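PDB 6P2K: fibronectin type III domain-containing protein from Simiduia agarivorans, which probably hydrolyses xyloglucan as a family 74 glycoside hydrolase, this chain being the tandem beta-propeller enzyme part of a longer protein. Local coordinates for residues Val65-Ser70 with Ile105-Gly110; Lys72-Thr77 with Ser149-Val154; Gly257-Glu260 with Arg264-Tyr267; Glu424-Gly429 with His487-Gln492; Trp480-Asn485 with Asp491-Leu496. One frame throughout, in Å; residues are numbered along the deposited sequence.

Contact 1: Val65-Ser70 with Ile105-Gly110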
# COMPACT_ATOMS: atom_id res chain seq x y z
N VAL B 65 13.62 -12.98 58.64
CA VAL B 65 13.44 -14.37 59.01
C VAL B 65 14.44 -14.71 60.11
O VAL B 65 15.61 -14.31 60.03
CB VAL B 65 13.61 -15.30 57.79
CG1 VAL B 65 13.09 -16.69 58.11
CG2 VAL B 65 12.88 -14.73 56.59
N THR B 66 13.99 -15.44 61.12
CA THR B 66 14.87 -15.74 62.24
C THR B 66 15.97 -16.70 61.82
O THR B 66 15.68 -17.74 61.22
CB THR B 66 14.08 -16.34 63.40
OG1 THR B 66 13.40 -17.52 62.95
CG2 THR B 66 13.08 -15.35 63.94
N PRO B 67 17.23 -16.38 62.09
CA PRO B 67 18.30 -17.36 61.88
C PRO B 67 18.02 -18.64 62.66
O PRO B 67 17.78 -18.62 63.87
CB PRO B 67 19.55 -16.64 62.41
CG PRO B 67 19.22 -15.19 62.23
CD PRO B 67 17.76 -15.07 62.49
N GLY B 68 18.05 -19.77 61.96
CA GLY B 68 17.83 -21.06 62.56
C GLY B 68 16.39 -21.50 62.66
O GLY B 68 16.13 -22.62 63.12
N ASN B 69 15.44 -20.65 62.26
CA ASN B 69 14.02 -21.02 62.33
C ASN B 69 13.29 -20.23 61.24
O ASN B 69 12.75 -19.15 61.48
CB ASN B 69 13.44 -20.74 63.71
CG ASN B 69 11.95 -21.01 63.79
OD1 ASN B 69 11.37 -21.65 62.91
ND2 ASN B 69 11.31 -20.51 64.84
N SER B 70 13.28 -20.80 60.03
CA SER B 70 12.63 -20.15 58.89
C SER B 70 11.12 -20.06 59.04
O SER B 70 10.46 -19.51 58.14
CB SER B 70 12.99 -20.89 57.60
OG SER B 70 12.62 -22.25 57.67
N ILE B 105 14.68 -4.77 61.35
CA ILE B 105 14.75 -5.86 62.32
C ILE B 105 16.11 -6.54 62.16
O ILE B 105 16.51 -6.88 61.04
CB ILE B 105 13.61 -6.88 62.14
CG1 ILE B 105 12.26 -6.18 62.02
CG2 ILE B 105 13.59 -7.85 63.31
CD1 ILE B 105 11.33 -6.82 61.01
N ALA B 106 16.81 -6.73 63.27
CA ALA B 106 18.14 -7.33 63.24
C ALA B 106 18.31 -8.28 64.42
O ALA B 106 17.87 -7.99 65.53
CB ALA B 106 19.24 -6.25 63.29
N PHE B 107 18.95 -9.42 64.15
CA PHE B 107 19.19 -10.45 65.16
C PHE B 107 20.65 -10.43 65.60
O PHE B 107 21.53 -9.96 64.89
CB PHE B 107 18.83 -11.83 64.61
CG PHE B 107 17.39 -11.97 64.19
CD1 PHE B 107 16.99 -11.64 62.91
CD2 PHE B 107 16.45 -12.45 65.08
CE1 PHE B 107 15.68 -11.77 62.53
CE2 PHE B 107 15.13 -12.58 64.70
CZ PHE B 107 14.74 -12.24 63.42
N LYS B 108 20.88 -10.97 66.79
CA LYS B 108 22.24 -11.05 67.31
C LYS B 108 22.93 -12.29 66.76
O LYS B 108 22.34 -13.37 66.75
CB LYS B 108 22.22 -11.10 68.84
CG LYS B 108 23.58 -11.25 69.49
CD LYS B 108 23.50 -11.00 70.99
CE LYS B 108 24.72 -11.52 71.72
NZ LYS B 108 24.60 -11.35 73.19
N PRO B 109 24.17 -12.17 66.27
CA PRO B 109 24.88 -13.35 65.76
C PRO B 109 25.11 -14.37 66.87
O PRO B 109 25.62 -14.03 67.95
CB PRO B 109 26.20 -12.77 65.23
CG PRO B 109 25.90 -11.32 64.99
CD PRO B 109 24.93 -10.93 66.06
N GLY B 110 24.74 -15.61 66.60
CA GLY B 110 24.88 -16.68 67.57
C GLY B 110 23.71 -16.86 68.51
O GLY B 110 23.62 -17.91 69.16
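Phe107 offers one ring face to the backbone and side chains at the end of strand 60-66, and CH-pi contacts dominate. Pro67 CD stands 3.6 Å from the centroid of the Phe107 ring, 18° off its normal and displaced toward the rim. Over the same face Thr66 CA lies 4.1 Å from the centroid of the Phe107 ring, farther from the normal. Apolar contact continues at the far end of the ring, where the methyl Thr66 CG2 meets Phe107 CE2 at 3.5 Å. With chi1 of Thr66 at 57°, this methyl sits beside the backbone N and faces the phenyl group, while OG1 turns to the carbonyl O of Lys72. Strands 60-66 and 102-108 are the first strands of two successive four-stranded antiparallel sheets, the blades of a beta-propeller, and Phe107 bridges the seam between them, with Ile115 of its own blade also touching the ring. With an alanine in place of Phe107, Pro67 CD and the Thr66 methyl would probably lose their aromatic partner and a gap would open between the blades. Polar atoms contribute little across the seam: Val65 O approaches Phe107 CE1 obliquely at 3.6 Å, and no hydrogen bond joins the two segments. Hydrogen bonds instead shape the first segment, where Asn69 N donates to Thr66 O at 3.1 Å and closes a type II beta turn. Gly68 takes the positive-phi position of that turn, and Asn25 of the preceding blade grips it by bonding to Gly68 N and Thr66 O.

Contact 2: Lys72-Thr77 with Ser149-Val154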
# COMPACT_ATOMS: atom_id res chain seq x y z
N LYS B 72 9.70 -18.58 61.84
CA LYS B 72 9.44 -17.38 62.64
C LYS B 72 9.89 -16.17 61.83
O LYS B 72 11.09 -16.00 61.57
CB LYS B 72 10.15 -17.45 63.98
CG LYS B 72 9.74 -16.35 64.94
CD LYS B 72 9.78 -16.81 66.39
CE LYS B 72 11.18 -16.74 66.97
NZ LYS B 72 11.19 -17.04 68.43
N ILE B 73 8.94 -15.32 61.45
CA ILE B 73 9.19 -14.19 60.56
C ILE B 73 8.64 -12.93 61.21
O ILE B 73 7.52 -12.93 61.73
CB ILE B 73 8.55 -14.41 59.18
CG1 ILE B 73 9.21 -15.58 58.47
CG2 ILE B 73 8.63 -13.14 58.33
CD1 ILE B 73 8.30 -16.30 57.53
N PHE B 74 9.42 -11.86 61.17
CA PHE B 74 9.00 -10.55 61.67
C PHE B 74 8.75 -9.61 60.50
O PHE B 74 9.53 -9.59 59.54
CB PHE B 74 10.04 -9.96 62.61
CG PHE B 74 10.21 -10.74 63.89
CD1 PHE B 74 9.40 -10.48 64.98
CD2 PHE B 74 11.18 -11.72 63.98
CE1 PHE B 74 9.56 -11.20 66.16
CE2 PHE B 74 11.34 -12.44 65.16
CZ PHE B 74 10.53 -12.18 66.24
N VAL B 75 7.66 -8.85 60.58
CA VAL B 75 7.24 -7.94 59.53
C VAL B 75 6.97 -6.58 60.17
O VAL B 75 6.08 -6.46 61.02
CB VAL B 75 5.98 -8.44 58.80
CG1 VAL B 75 5.53 -7.42 57.76
CG2 VAL B 75 6.25 -9.79 58.15
N GLY B 76 7.72 -5.56 59.75
CA GLY B 76 7.53 -4.22 60.23
C GLY B 76 6.65 -3.42 59.29
O GLY B 76 6.94 -3.32 58.09
N THR B 77 5.56 -2.88 59.83
CA THR B 77 4.59 -2.12 59.05
C THR B 77 4.41 -0.73 59.65
O THR B 77 4.98 -0.38 60.68
CB THR B 77 3.24 -2.83 58.98
OG1 THR B 77 2.59 -2.75 60.25
CG2 THR B 77 3.41 -4.28 58.60
N SER B 149 8.75 -12.64 72.84
CA SER B 149 7.68 -12.62 73.83
C SER B 149 7.41 -11.20 74.31
O SER B 149 6.25 -10.79 74.45
CB SER B 149 8.03 -13.52 75.01
OG SER B 149 8.58 -14.75 74.59
N SER B 150 8.46 -10.43 74.56
CA SER B 150 8.34 -9.10 75.14
C SER B 150 9.37 -8.18 74.51
O SER B 150 10.41 -8.62 74.01
CB SER B 150 8.51 -9.14 76.66
OG SER B 150 9.60 -9.97 77.03
N TRP B 151 9.07 -6.88 74.54
CA TRP B 151 9.96 -5.87 73.99
C TRP B 151 10.00 -4.67 74.93
O TRP B 151 8.95 -4.20 75.38
CB TRP B 151 9.50 -5.41 72.60
CG TRP B 151 9.28 -6.51 71.62
CD1 TRP B 151 8.21 -7.36 71.57
CD2 TRP B 151 10.13 -6.88 70.53
NE1 TRP B 151 8.35 -8.24 70.53
CE2 TRP B 151 9.52 -7.97 69.87
CE3 TRP B 151 11.36 -6.41 70.05
CZ2 TRP B 151 10.09 -8.58 68.76
CZ3 TRP B 151 11.92 -7.02 68.95
CH2 TRP B 151 11.29 -8.09 68.32
N GLN B 152 11.20 -4.19 75.21
CA GLN B 152 11.40 -3.00 76.03
C GLN B 152 11.86 -1.86 75.15
O GLN B 152 12.54 -2.06 74.13
CB GLN B 152 12.41 -3.25 77.15
CG GLN B 152 12.11 -4.48 78.00
CD GLN B 152 12.53 -5.77 77.32
OE1 GLN B 152 13.65 -5.88 76.81
NE2 GLN B 152 11.64 -6.75 77.29
N THR B 153 11.49 -0.64 75.54
CA THR B 153 11.76 0.55 74.75
C THR B 153 13.05 1.19 75.25
O THR B 153 13.10 1.70 76.38
CB THR B 153 10.60 1.53 74.83
OG1 THR B 153 9.37 0.83 74.58
CG2 THR B 153 10.76 2.63 73.80
N VAL B 154 14.10 1.14 74.43
CA VAL B 154 15.37 1.77 74.74
C VAL B 154 15.43 3.11 74.01
O VAL B 154 15.26 3.16 72.79
CB VAL B 154 16.56 0.87 74.34
CG1 VAL B 154 17.87 1.62 74.53
CG2 VAL B 154 16.55 -0.40 75.16
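Phe74 and Trp151 meet as an offset edge-to-face pair, the rim of the indole directed at the face of the phenyl ring. The closest atoms are Phe74 CE1 and Trp151 CZ2, 3.7 Å apart. Phe74 CE1 lies close to the indole plane, just outside its edge, and the planes of the two rings stand at 85°. An offset between the phenyl ring and the six-membered ring of Trp151 leaves their centroids 5.9 Å apart, so one corner of each ring carries most of the touch. Both side chains have CG anti to the carbonyl carbon (chi1 -66° for Phe74, -52° for Trp151), which extends each ring toward the other. In the next shell Leu81 packs against both rings, Ile83 and Thr66 flank Phe74, and Val94 and Ser144 flank Trp151. Farther out the backbones are fixed: Phe74 pairs with Ala64 in the neighbouring strand, Trp151 N bonds Glu96 OE1, and Lys72 NZ reaches across to Gly147 O. Asn146 OD1 accepts from Ser150 N, drawing in the turn that precedes Trp151. Phe74 belongs to the second strand of one propeller blade, whereas Trp151 leads into the last strand of the next. Ser144, Asn146, Ser150 and Trp151 follow the pattern of an Asp-box with asparagine at the aspartate position, the turn between third and fourth blade strands that recurs in sialidase-like propellers and ends in a buried tryptophan.

Contact 3: Gly257-Glu260 with Arg264-Tyr267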
# COMPACT_ATOMS: atom_id res chain seq x y z
N GLY B 257 34.67 9.65 45.29
CA GLY B 257 35.40 9.68 44.03
C GLY B 257 35.05 8.52 43.12
O GLY B 257 35.30 7.36 43.45
N GLY B 258 34.48 8.83 41.96
CA GLY B 258 33.99 7.82 41.04
C GLY B 258 32.49 7.65 41.05
O GLY B 258 31.96 6.96 40.17
N LEU B 259 31.79 8.24 42.01
CA LEU B 259 30.34 8.23 42.04
C LEU B 259 29.80 9.46 41.33
O LEU B 259 30.41 10.53 41.33
CB LEU B 259 29.82 8.19 43.47
CG LEU B 259 30.16 6.97 44.32
CD1 LEU B 259 29.85 7.25 45.79
CD2 LEU B 259 29.40 5.75 43.84
N GLU B 260 28.63 9.30 40.70
CA GLU B 260 27.92 10.45 40.15
C GLU B 260 27.66 11.47 41.25
O GLU B 260 27.30 11.11 42.38
CB GLU B 260 26.61 10.01 39.52
CG GLU B 260 26.71 9.57 38.07
CD GLU B 260 25.36 9.15 37.51
OE1 GLU B 260 25.33 8.37 36.54
OE2 GLU B 260 24.33 9.61 38.05
N ARG B 264 21.15 10.82 45.92
CA ARG B 264 20.62 10.51 47.25
C ARG B 264 21.03 9.10 47.68
O ARG B 264 20.20 8.23 47.96
CB ARG B 264 19.11 10.66 47.26
CG ARG B 264 18.60 12.03 46.85
CD ARG B 264 17.19 11.91 46.31
NE ARG B 264 16.44 13.16 46.38
CZ ARG B 264 16.01 13.82 45.31
NH1 ARG B 264 16.26 13.36 44.10
NH2 ARG B 264 15.33 14.95 45.45
N TYR B 265 22.35 8.88 47.74
CA TYR B 265 22.88 7.57 48.11
C TYR B 265 22.44 7.20 49.52
O TYR B 265 22.47 8.02 50.44
CB TYR B 265 24.40 7.58 48.02
CG TYR B 265 24.94 7.83 46.63
CD1 TYR B 265 24.73 6.91 45.61
CD2 TYR B 265 25.66 8.98 46.35
CE1 TYR B 265 25.22 7.14 44.34
CE2 TYR B 265 26.16 9.21 45.07
CZ TYR B 265 25.93 8.29 44.07
OH TYR B 265 26.42 8.50 42.80
N TRP B 266 22.02 5.94 49.69
CA TRP B 266 21.52 5.50 50.98
C TRP B 266 21.64 3.99 51.09
O TRP B 266 21.89 3.29 50.11
CB TRP B 266 20.08 5.98 51.20
CG TRP B 266 18.98 5.21 50.49
CD1 TRP B 266 19.11 4.32 49.46
CD2 TRP B 266 17.58 5.30 50.77
NE1 TRP B 266 17.88 3.83 49.10
CE2 TRP B 266 16.92 4.42 49.88
CE3 TRP B 266 16.81 6.02 51.68
CZ2 TRP B 266 15.54 4.25 49.88
CZ3 TRP B 266 15.44 5.85 51.68
CH2 TRP B 266 14.82 4.98 50.79
N TYR B 267 21.45 3.50 52.31
CA TYR B 267 21.45 2.07 52.61
C TYR B 267 22.67 1.32 52.08
O TYR B 267 22.53 0.34 51.34
CB TYR B 267 20.18 1.42 52.08
CG TYR B 267 18.93 1.68 52.90
CD1 TYR B 267 18.28 2.90 52.83
CD2 TYR B 267 18.40 0.70 53.72
CE1 TYR B 267 17.13 3.14 53.56
CE2 TYR B 267 17.25 0.93 54.46
CZ TYR B 267 16.62 2.15 54.38
OH TYR B 267 15.48 2.39 55.11
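Tyr265 reaches from the start of strand 265-270 to the loop at Leu259 and Glu260, and it has the most surface covered of the three. Its hydroxyl donates to the backbone carbonyl of Glu260, with Tyr265 OH and Glu260 O 2.8 Å apart. The donor lies in the carbonyl plane at a C=O...donor angle of 120°, on a lone pair, and Glu260 O in turn sits at the ring edge, near the ring plane. Leu259 comes from another direction: its CB is 3.9 Å from Tyr265 CZ, and its CD1 lies over one ring face, toward the rim. With CG of Tyr265 anti to the carbonyl carbon (chi1 -63°), the ring extends toward this loop, which links the last strand of one blade, 253-254, to the first of the next. Tyr293 and Leu283 touch both Leu259 and Tyr265. A phenylalanine at Tyr265 would probably leave Glu260 O without this donor and the loop less firmly held. The Glu260 carboxylate forms salt bridges with Arg263 and Lys312, while its neutral backbone N-H and C=O are satisfied by the hydroxyls of Tyr293 and Tyr265.

Contact 4: Glu424-Gly429 with His487-Gln492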
# COMPACT_ATOMS: atom_id res chain seq x y z
N GLU B 424 -2.37 -2.29 28.22
CA GLU B 424 -3.23 -2.92 27.23
C GLU B 424 -2.93 -4.40 27.08
O GLU B 424 -1.78 -4.84 27.19
CB GLU B 424 -3.09 -2.23 25.87
CG GLU B 424 -3.58 -0.78 25.89
CD GLU B 424 -3.40 -0.09 24.56
OE1 GLU B 424 -2.31 0.46 24.32
OE2 GLU B 424 -4.35 -0.11 23.74
N SER B 425 -3.98 -5.17 26.81
CA SER B 425 -3.90 -6.61 26.63
C SER B 425 -4.66 -7.02 25.39
O SER B 425 -5.69 -6.43 25.06
CB SER B 425 -4.45 -7.36 27.85
OG SER B 425 -4.28 -8.76 27.70
N TRP B 426 -4.15 -8.05 24.70
CA TRP B 426 -4.83 -8.61 23.54
C TRP B 426 -5.08 -10.11 23.68
O TRP B 426 -5.40 -10.77 22.69
CB TRP B 426 -4.02 -8.33 22.27
CG TRP B 426 -3.79 -6.87 22.06
CD1 TRP B 426 -4.56 -6.01 21.33
CD2 TRP B 426 -2.73 -6.08 22.61
NE1 TRP B 426 -4.04 -4.74 21.38
CE2 TRP B 426 -2.91 -4.76 22.16
CE3 TRP B 426 -1.63 -6.37 23.43
CZ2 TRP B 426 -2.04 -3.72 22.51
CZ3 TRP B 426 -0.77 -5.34 23.77
CH2 TRP B 426 -0.98 -4.03 23.31
N ASP B 427 -4.96 -10.66 24.89
CA ASP B 427 -5.27 -12.06 25.17
C ASP B 427 -6.20 -12.18 26.37
O ASP B 427 -6.10 -13.11 27.17
CB ASP B 427 -4.00 -12.89 25.37
CG ASP B 427 -3.09 -12.34 26.46
OD1 ASP B 427 -3.55 -11.53 27.31
OD2 ASP B 427 -1.90 -12.72 26.47
N GLY B 428 -7.12 -11.22 26.52
CA GLY B 428 -8.11 -11.28 27.57
C GLY B 428 -7.64 -10.84 28.94
O GLY B 428 -8.33 -11.09 29.92
N GLY B 429 -6.48 -10.19 29.03
CA GLY B 429 -5.97 -9.72 30.31
C GLY B 429 -4.90 -10.58 30.94
O GLY B 429 -4.52 -10.32 32.08
N HIS B 487 -7.82 -5.79 16.73
CA HIS B 487 -7.73 -6.26 18.11
C HIS B 487 -6.35 -6.84 18.38
O HIS B 487 -6.19 -7.96 18.89
CB HIS B 487 -8.84 -7.27 18.42
CG HIS B 487 -10.21 -6.69 18.41
ND1 HIS B 487 -10.90 -6.41 17.25
CD2 HIS B 487 -11.04 -6.32 19.43
CE1 HIS B 487 -12.08 -5.90 17.54
NE2 HIS B 487 -12.19 -5.83 18.86
N SER B 488 -5.33 -6.08 18.00
CA SER B 488 -3.95 -6.54 18.02
C SER B 488 -3.07 -5.35 18.33
O SER B 488 -3.52 -4.20 18.27
CB SER B 488 -3.56 -7.18 16.68
OG SER B 488 -2.89 -6.25 15.86
N PRO B 489 -1.80 -5.58 18.68
CA PRO B 489 -0.88 -4.46 18.90
C PRO B 489 -0.70 -3.56 17.68
O PRO B 489 -0.13 -2.47 17.82
CB PRO B 489 0.44 -5.15 19.28
CG PRO B 489 0.01 -6.43 19.90
CD PRO B 489 -1.21 -6.86 19.12
N ALA B 490 -1.17 -3.97 16.50
CA ALA B 490 -1.05 -3.12 15.33
C ALA B 490 -1.97 -1.91 15.39
O ALA B 490 -1.70 -0.91 14.71
CB ALA B 490 -1.34 -3.93 14.06
N ASP B 491 -3.04 -1.96 16.19
CA ASP B 491 -3.91 -0.80 16.34
C ASP B 491 -3.16 0.33 17.04
O ASP B 491 -2.25 0.10 17.84
CB ASP B 491 -5.16 -1.16 17.13
CG ASP B 491 -5.97 -2.28 16.48
OD1 ASP B 491 -5.94 -2.40 15.24
OD2 ASP B 491 -6.63 -3.04 17.22
N GLN B 492 -3.55 1.57 16.73
CA GLN B 492 -2.81 2.75 17.17
C GLN B 492 -3.72 3.79 17.81
O GLN B 492 -4.91 3.88 17.49
CB GLN B 492 -2.06 3.41 15.99
CG GLN B 492 -1.01 2.52 15.35
CD GLN B 492 0.09 2.15 16.33
OE1 GLN B 492 0.60 3.00 17.06
NE2 GLN B 492 0.46 0.87 16.34
O HOH W 1 -5.82 -3.24 19.95
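Trp426 has CG anti to the carbonyl carbon (chi1 -57°) and its indole turned nearly perpendicular by chi2 of -93°, which lays the ring flat against Ser488 and Pro489. Pro489 CG sits centrally over the six-membered ring of Trp426, 3.8 Å from its centroid, in a CH-pi contact. Ser488 C and Pro489 N lie over the same face, so the peptide bond between these residues also rests on the indole; the opposite face meets the backbone of Glu424. Ser488 O, 3.2 Å from Trp426 NE1, is poorly angled for the N-H, and the indole donates to water 1, at its edge and in its plane, with Trp426 NE1 2.7 Å from the water oxygen. That water donates a hydrogen bond to Asp491 OD2, 2.9 Å away, joining the buried indole to a buried carboxylate. The loop is stiffened by a type I beta turn, Asp491 N to Ser488 O at 3.1 Å, and by an ST turn in which Ala490 N donates to Ser488 OG at 2.9 Å; Ser488 OG also bonds Thr486 OG1. On the other segment Gly429 N donates to Ser425 OG at 2.9 Å, and Asp427 binds Ser431; Ser425, Asp427, Gly429 and Ser431 follow the Asp-box pattern of propeller blades. Asn411 ND2 bonds both Trp426 O and His487 O. Trp426 directly follows strand 421-425, the loop 487-492 joins strands 478-483 and 493-496 of the next sheet, and Val383 of strand 381-385 packs on both Trp426 and Pro489.

Contact 5: Trp480-Asn485 with Asp491-Leu496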
# COMPACT_ATOMS: atom_id res chain seq x y z
N TRP B 480 -8.23 10.53 23.61
CA TRP B 480 -7.56 9.67 22.65
C TRP B 480 -8.50 8.56 22.20
O TRP B 480 -9.41 8.16 22.93
CB TRP B 480 -6.28 9.07 23.25
CG TRP B 480 -5.23 10.08 23.59
CD1 TRP B 480 -5.23 10.93 24.66
CD2 TRP B 480 -4.02 10.34 22.87
NE1 TRP B 480 -4.10 11.71 24.64
CE2 TRP B 480 -3.34 11.37 23.55
CE3 TRP B 480 -3.45 9.81 21.71
CZ2 TRP B 480 -2.11 11.87 23.12
CZ3 TRP B 480 -2.23 10.31 21.27
CH2 TRP B 480 -1.58 11.33 21.98
N ALA B 481 -8.26 8.06 20.99
CA ALA B 481 -9.10 7.04 20.39
C ALA B 481 -8.25 6.00 19.68
O ALA B 481 -7.32 6.36 18.95
CB ALA B 481 -10.09 7.66 19.40
N LYS B 482 -8.56 4.72 19.89
CA LYS B 482 -7.87 3.63 19.20
C LYS B 482 -8.92 2.76 18.52
O LYS B 482 -9.69 2.06 19.19
CB LYS B 482 -7.03 2.79 20.16
CG LYS B 482 -6.65 1.42 19.57
CD LYS B 482 -5.73 0.63 20.48
CE LYS B 482 -4.32 1.19 20.47
NZ LYS B 482 -3.39 0.39 21.32
N ARG B 483 -8.94 2.80 17.19
CA ARG B 483 -9.83 1.93 16.43
C ARG B 483 -9.32 0.49 16.50
O ARG B 483 -8.16 0.22 16.19
CB ARG B 483 -9.93 2.40 14.99
CG ARG B 483 -10.77 3.65 14.82
CD ARG B 483 -10.52 4.31 13.47
NE ARG B 483 -9.27 5.08 13.46
CZ ARG B 483 -8.98 6.01 12.56
NH1 ARG B 483 -9.85 6.30 11.60
NH2 ARG B 483 -7.82 6.66 12.63
N LEU B 484 -10.19 -0.42 16.92
CA LEU B 484 -9.82 -1.83 17.07
C LEU B 484 -10.05 -2.56 15.74
O LEU B 484 -10.89 -3.44 15.61
CB LEU B 484 -10.60 -2.46 18.22
CG LEU B 484 -10.33 -1.84 19.59
CD1 LEU B 484 -11.31 -2.38 20.63
CD2 LEU B 484 -8.89 -2.09 20.02
N ASN B 485 -9.26 -2.15 14.75
CA ASN B 485 -9.36 -2.76 13.42
C ASN B 485 -8.97 -4.23 13.46
O ASN B 485 -9.59 -5.06 12.78
CB ASN B 485 -8.47 -2.00 12.43
CG ASN B 485 -8.97 -0.60 12.15
OD1 ASN B 485 -10.14 -0.39 11.84
ND2 ASN B 485 -8.08 0.38 12.27
N ASP B 491 -3.04 -1.96 16.19
CA ASP B 491 -3.91 -0.80 16.34
C ASP B 491 -3.16 0.33 17.04
O ASP B 491 -2.25 0.10 17.84
CB ASP B 491 -5.16 -1.16 17.13
CG ASP B 491 -5.97 -2.28 16.48
OD1 ASP B 491 -5.94 -2.40 15.24
OD2 ASP B 491 -6.63 -3.04 17.22
N GLN B 492 -3.55 1.57 16.73
CA GLN B 492 -2.81 2.75 17.17
C GLN B 492 -3.72 3.79 17.81
O GLN B 492 -4.91 3.88 17.49
CB GLN B 492 -2.06 3.41 15.99
CG GLN B 492 -1.01 2.52 15.35
CD GLN B 492 0.09 2.15 16.33
OE1 GLN B 492 0.60 3.00 17.06
NE2 GLN B 492 0.46 0.87 16.34
N TRP B 493 -3.13 4.59 18.71
CA TRP B 493 -3.81 5.71 19.35
C TRP B 493 -3.65 6.98 18.52
O TRP B 493 -2.58 7.23 17.96
CB TRP B 493 -3.24 5.96 20.75
CG TRP B 493 -3.56 4.90 21.75
CD1 TRP B 493 -2.72 3.91 22.19
CD2 TRP B 493 -4.80 4.72 22.43
NE1 TRP B 493 -3.38 3.12 23.11
CE2 TRP B 493 -4.65 3.60 23.28
CE3 TRP B 493 -6.02 5.39 22.42
CZ2 TRP B 493 -5.68 3.14 24.09
CZ3 TRP B 493 -7.04 4.94 23.23
CH2 TRP B 493 -6.87 3.83 24.06
N VAL B 494 -4.71 7.78 18.47
CA VAL B 494 -4.66 9.14 17.93
C VAL B 494 -5.38 10.06 18.90
O VAL B 494 -6.37 9.66 19.53
CB VAL B 494 -5.27 9.24 16.52
CG1 VAL B 494 -4.48 8.39 15.53
CG2 VAL B 494 -6.74 8.82 16.53
N GLU B 495 -4.89 11.29 19.04
CA GLU B 495 -5.50 12.27 19.92
C GLU B 495 -6.57 13.05 19.16
O GLU B 495 -6.29 13.61 18.10
CB GLU B 495 -4.45 13.23 20.49
CG GLU B 495 -5.04 14.23 21.47
CD GLU B 495 -4.05 15.30 21.88
OE1 GLU B 495 -3.39 15.88 20.99
OE2 GLU B 495 -3.92 15.56 23.09
N LEU B 496 -7.77 13.11 19.73
CA LEU B 496 -8.89 13.77 19.07
C LEU B 496 -9.17 15.17 19.59
O LEU B 496 -9.62 16.02 18.81
CB LEU B 496 -10.17 12.93 19.23
CG LEU B 496 -10.26 11.67 18.36
CD1 LEU B 496 -11.58 10.94 18.60
CD2 LEU B 496 -10.10 12.03 16.88
O HOH W 2 -2.93 -1.77 19.76
O HOH W 3 -6.18 1.75 15.18
O HOH W 4 -7.25 4.53 15.88
O HOH W 5 -5.39 -0.78 12.83
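Ala481 and Val494 form the hydrogen-bonded pair of an antiparallel beta hairpin, strands 478-483 and 493-496, the last two strands of a four-stranded propeller blade. Ala481 N donates to Val494 O at 2.9 Å, and Val494 N returns the bond to Ala481 O at 3.0 Å. Toward the loop the strands part and waters take over the ladder. Water 4 accepts from Arg483 N and NE and donates to Gln492 O, 2.9 Å from it; water 3 donates to Arg483 O at 2.7 Å and accepts from Gln492 N. Water 5 similarly links Asn485 ND2 to Asp491 OD1, which also bonds Thr486 OG1. Lys482 has CG anti to the backbone N (chi1 163°) and a bend at chi3, which carries CE over the five-membered ring of Trp493, 3.6 Å from its centroid. The ammonium beyond is well supplied: Lys482 NZ donates to water 2, itself bonded to Asp491 O, and forms a salt bridge with Glu424 and a hydrogen bond to Gln436 OE1. Glu424 also accepts from Trp493 NE1, so one carboxylate serves both neighbours. Arg483 NH1 pairs with Asp547, and Arg478 takes Glu495 OE2. On the sheet face of Trp480 and Glu495, the acid's aliphatic part lies across the indole: Glu495 CB sits 3.5 Å from the centroid of the Trp480 six-membered ring, exactly on its normal.

How the contacts relate
Contacts 1 and 2 hold the same seam between blades and share a cluster: Phe74 packs on both Phe107 and Thr66. Contact 2 is a buried aromatic pair; contact 1 is only partly buried, its Pro67 exposed. Contact 3, about 30 Å from contact 1 between centres, ties an interblade loop to the next blade by one tyrosine hydroxyl. Contacts 4 and 5, their centres about 48 Å and 55 Å from that of contact 1, share Asp491 and Gln492; Glu424 of contact 4 joins Lys482 and Trp493 of contact 5. Contact 5 alone is strand pairing within a blade, rich in waters and charges, whereas contacts 1, 2 and 4 join different sheets through aromatic rings.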